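Octaprenyl Pyrophosphate Synthase (Helicobacter pylori, PDB 3TC1) probably catalyses the stepwise condensation of isopentenyl diphosphate with an allylic diphosphate to make the C40 chain of octaprenyl diphosphate. Local coordinates at residues Arg157-Lys162 and Ala195-Asp200. Sequence-based numbering, arbitrary orientation.
Sequences RILEDK and AFQIID. With MG (magnesium ion), chain D.
Gln197, which rests on Leu159 across the contact, lies beside the carboxylate oxygen OD2 of Asp200, which binds the magnesium ion at 2.2 Å. Gln197 NE2 adds a weak hydrogen bond to Asp200 OD2, 3.1 Å long and bent to 132° at the hydrogen. Asp200 opens the second aspartate-rich motif (DDxxD) of the all-helical polyprenyl synthase fold, on helix 182-205. Five waters complete the six-coordinate magnesium; one of them, 2.3 Å from the metal, also donates to Asp200 OD1 at 3.2 Å. NE2 of Gln197 donates more strongly to Asp201 OD1, while OE1 accepts a hydrogen bond from Thr163 OG1 of helix 152-177, so the amide links the two helices beside the metal site and its rotation is probably fixed. Across the rest of the contact the packing is apolar. Gln197 CG lies anti to the backbone N (chi1 -170°), over the branch of Leu159, with CG to CG 3.5 Å apart; the bend at chi2 (56°) then turns the amide toward Asp200. Leu159 lies against Gln197 through its branch and both methyls. Crossing Ile198 at about a right angle, it sets CD2 3.9 Å from Ile198 CG1.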
ATOM      1  N   ARG B 157      -6.098  -7.727  20.334  1.00 14.54           N
ATOM      2  CA  ARG B 157      -4.932  -7.185  19.640  1.00 16.28           C
ATOM      3  C   ARG B 157      -5.315  -6.800  18.217  1.00 15.05           C
ATOM      4  O   ARG B 157      -4.910  -5.749  17.710  1.00 13.70           O
ATOM      5  CB  ARG B 157      -3.801  -8.216  19.621  1.00 38.29           C
ATOM      6  CG  ARG B 157      -2.545  -7.714  18.936  1.00 45.37           C
ATOM      7  CD  ARG B 157      -1.383  -8.671  19.107  1.00 51.84           C
ATOM      8  NE  ARG B 157      -0.172  -8.152  18.475  1.00 55.89           N
ATOM      9  CZ  ARG B 157       1.024  -8.719  18.571  1.00 57.61           C
ATOM     10  NH1 ARG B 157       1.179  -9.832  19.277  1.00 59.04           N
ATOM     11  NH2 ARG B 157       2.067  -8.175  17.959  1.00 59.33           N
ATOM     12  N   ILE B 158      -6.108  -7.648  17.571  1.00 14.33           N
ATOM     13  CA  ILE B 158      -6.550  -7.373  16.207  1.00 16.56           C
ATOM     14  C   ILE B 158      -7.443  -6.137  16.162  1.00 16.67           C
ATOM     15  O   ILE B 158      -7.265  -5.273  15.303  1.00 16.46           O
ATOM     16  CB  ILE B 158      -7.319  -8.577  15.613  1.00 15.71           C
ATOM     17  CG1 ILE B 158      -6.364  -9.761  15.447  1.00 18.41           C
ATOM     18  CG2 ILE B 158      -7.964  -8.185  14.283  1.00 16.57           C
ATOM     19  CD1 ILE B 158      -7.035 -11.056  15.001  1.00 16.63           C
ATOM     20  N   LEU B 159      -8.401  -6.051  17.083  1.00 16.34           N
ATOM     21  CA  LEU B 159      -9.300  -4.899  17.118  1.00 18.01           C
ATOM     22  C   LEU B 159      -8.525  -3.602  17.294  1.00 16.82           C
ATOM     23  O   LEU B 159      -8.813  -2.601  16.633  1.00 16.53           O
ATOM     24  CB  LEU B 159     -10.321  -5.033  18.254  1.00 21.44           C
ATOM     25  CG  LEU B 159     -11.749  -5.318  17.781  1.00 24.45           C
ATOM     26  CD1 LEU B 159     -11.762  -6.677  17.109  1.00 27.83           C
ATOM     27  CD2 LEU B 159     -12.740  -5.282  18.945  1.00 23.94           C
ATOM     28  N   GLU B 160      -7.548  -3.626  18.193  1.00 16.33           N
ATOM     29  CA  GLU B 160      -6.723  -2.454  18.462  1.00 18.83           C
ATOM     30  C   GLU B 160      -5.882  -2.067  17.241  1.00 18.64           C
ATOM     31  O   GLU B 160      -5.809  -0.888  16.867  1.00 17.07           O
ATOM     32  CB  GLU B 160      -5.811  -2.734  19.658  1.00 22.51           C
ATOM     33  CG  GLU B 160      -6.540  -2.884  20.983  1.00 27.23           C
ATOM     34  CD  GLU B 160      -5.728  -3.662  22.008  1.00 31.30           C
ATOM     35  OE1 GLU B 160      -4.493  -3.737  21.848  1.00 34.61           O
ATOM     36  OE2 GLU B 160      -6.317  -4.193  22.974  1.00 31.84           O
ATOM     37  N   ASP B 161      -5.251  -3.058  16.619  1.00 14.67           N
ATOM     38  CA  ASP B 161      -4.422  -2.801  15.446  1.00 15.31           C
ATOM     39  C   ASP B 161      -5.198  -2.407  14.198  1.00 15.99           C
ATOM     40  O   ASP B 161      -4.824  -1.457  13.508  1.00 15.71           O
ATOM     41  CB  ASP B 161      -3.552  -4.021  15.121  1.00 17.07           C
ATOM     42  CG  ASP B 161      -2.361  -4.152  16.047  1.00 19.25           C
ATOM     43  OD1 ASP B 161      -2.027  -3.160  16.726  1.00 21.50           O
ATOM     44  OD2 ASP B 161      -1.743  -5.237  16.086  1.00 19.60           O
ATOM     45  N   LYS B 162      -6.273  -3.133  13.898  1.00 16.31           N
ATOM     46  CA  LYS B 162      -7.060  -2.844  12.700  1.00 18.11           C
ATOM     47  C   LYS B 162      -8.041  -1.686  12.780  1.00 17.88           C
ATOM     48  O   LYS B 162      -8.370  -1.090  11.755  1.00 19.75           O
ATOM     49  CB  LYS B 162      -7.836  -4.085  12.252  1.00 25.09           C
ATOM     50  CG  LYS B 162      -6.994  -5.159  11.602  1.00 31.18           C
ATOM     51  CD  LYS B 162      -7.876  -6.178  10.890  1.00 34.09           C
ATOM     52  CE  LYS B 162      -8.676  -5.523   9.769  1.00 38.73           C
ATOM     53  NZ  LYS B 162      -9.601  -6.479   9.102  1.00 40.58           N
ATOM     54  N   ALA B 195     -15.008   0.595  21.302  1.00 18.36           N
ATOM     55  CA  ALA B 195     -16.461   0.449  21.381  1.00 18.76           C
ATOM     56  C   ALA B 195     -17.056   0.324  19.977  1.00 19.78           C
ATOM     57  O   ALA B 195     -17.928  -0.512  19.726  1.00 18.90           O
ATOM     58  CB  ALA B 195     -17.068   1.638  22.096  1.00 13.54           C
ATOM     59  N   PHE B 196     -16.566   1.157  19.068  1.00 15.69           N
ATOM     60  CA  PHE B 196     -17.040   1.161  17.693  1.00 17.91           C
ATOM     61  C   PHE B 196     -16.931  -0.202  17.009  1.00 16.29           C
ATOM     62  O   PHE B 196     -17.879  -0.656  16.377  1.00 16.18           O
ATOM     63  CB  PHE B 196     -16.266   2.190  16.866  1.00 22.66           C
ATOM     64  CG  PHE B 196     -16.611   2.166  15.404  1.00 25.43           C
ATOM     65  CD1 PHE B 196     -17.806   2.715  14.947  1.00 27.25           C
ATOM     66  CD2 PHE B 196     -15.762   1.552  14.489  1.00 28.23           C
ATOM     67  CE1 PHE B 196     -18.153   2.649  13.599  1.00 27.04           C
ATOM     68  CE2 PHE B 196     -16.101   1.482  13.136  1.00 28.68           C
ATOM     69  CZ  PHE B 196     -17.299   2.032  12.695  1.00 26.83           C
ATOM     70  N   GLN B 197     -15.780  -0.853  17.130  1.00 15.26           N
ATOM     71  CA  GLN B 197     -15.598  -2.147  16.482  1.00 15.55           C
ATOM     72  C   GLN B 197     -16.363  -3.271  17.176  1.00 15.69           C
ATOM     73  O   GLN B 197     -16.766  -4.237  16.531  1.00 16.39           O
ATOM     74  CB  GLN B 197     -14.115  -2.508  16.397  1.00 18.22           C
ATOM     75  CG  GLN B 197     -13.834  -3.722  15.511  1.00 20.01           C
ATOM     76  CD  GLN B 197     -14.385  -3.552  14.105  1.00 22.63           C
ATOM     77  OE1 GLN B 197     -14.050  -2.594  13.405  1.00 22.13           O
ATOM     78  NE2 GLN B 197     -15.237  -4.482  13.684  1.00 22.63           N
ATOM     79  N   ILE B 198     -16.552  -3.161  18.486  1.00 17.46           N
ATOM     80  CA  ILE B 198     -17.300  -4.188  19.205  1.00 16.98           C
ATOM     81  C   ILE B 198     -18.759  -4.127  18.735  1.00 17.26           C
ATOM     82  O   ILE B 198     -19.372  -5.159  18.448  1.00 17.33           O
ATOM     83  CB  ILE B 198     -17.215  -3.975  20.736  1.00 13.60           C
ATOM     84  CG1 ILE B 198     -15.787  -4.262  21.214  1.00 12.06           C
ATOM     85  CG2 ILE B 198     -18.179  -4.917  21.463  1.00 11.85           C
ATOM     86  CD1 ILE B 198     -15.528  -3.846  22.658  1.00 13.95           C
ATOM     87  N   ILE B 199     -19.298  -2.912  18.630  1.00 15.04           N
ATOM     88  CA  ILE B 199     -20.674  -2.723  18.177  1.00 14.27           C
ATOM     89  C   ILE B 199     -20.803  -3.168  16.721  1.00 15.61           C
ATOM     90  O   ILE B 199     -21.841  -3.694  16.302  1.00 15.20           O
ATOM     91  CB  ILE B 199     -21.115  -1.238  18.293  1.00 14.45           C
ATOM     92  CG1 ILE B 199     -21.195  -0.830  19.766  1.00 13.18           C
ATOM     93  CG2 ILE B 199     -22.452  -1.027  17.591  1.00 13.03           C
ATOM     94  CD1 ILE B 199     -22.143  -1.680  20.601  1.00 15.01           C
ATOM     95  N   ASP B 200     -19.749  -2.957  15.946  1.00 13.91           N
ATOM     96  CA  ASP B 200     -19.787  -3.365  14.553  1.00 13.93           C
ATOM     97  C   ASP B 200     -19.846  -4.887  14.479  1.00 13.17           C
ATOM     98  O   ASP B 200     -20.604  -5.450  13.689  1.00 10.29           O
ATOM     99  CB  ASP B 200     -18.562  -2.869  13.803  1.00 15.04           C
ATOM    100  CG  ASP B 200     -18.576  -3.291  12.362  1.00 18.18           C
ATOM    101  OD1 ASP B 200     -19.374  -2.723  11.583  1.00 20.37           O
ATOM    102  OD2 ASP B 200     -17.803  -4.206  12.019  1.00 18.16           O
TER
HETATM  103 MG    MG D 501     -18.271  -5.839  10.563  1.00 32.47          MG
HETATM  104  O   HOH W   1     -20.654  -5.817  11.285  1.00 24.24           O
HETATM  105  O   HOH W   2     -19.015  -4.479   8.875  1.00 35.36           O
HETATM  106  O   HOH W   3     -17.626  -7.325  12.135  1.00 22.61           O
HETATM  107  O   HOH W   4     -18.492  -7.753   9.207  1.00 27.54           O
HETATM  108  O   HOH W   5     -15.808  -5.660  10.142  1.00 37.19           O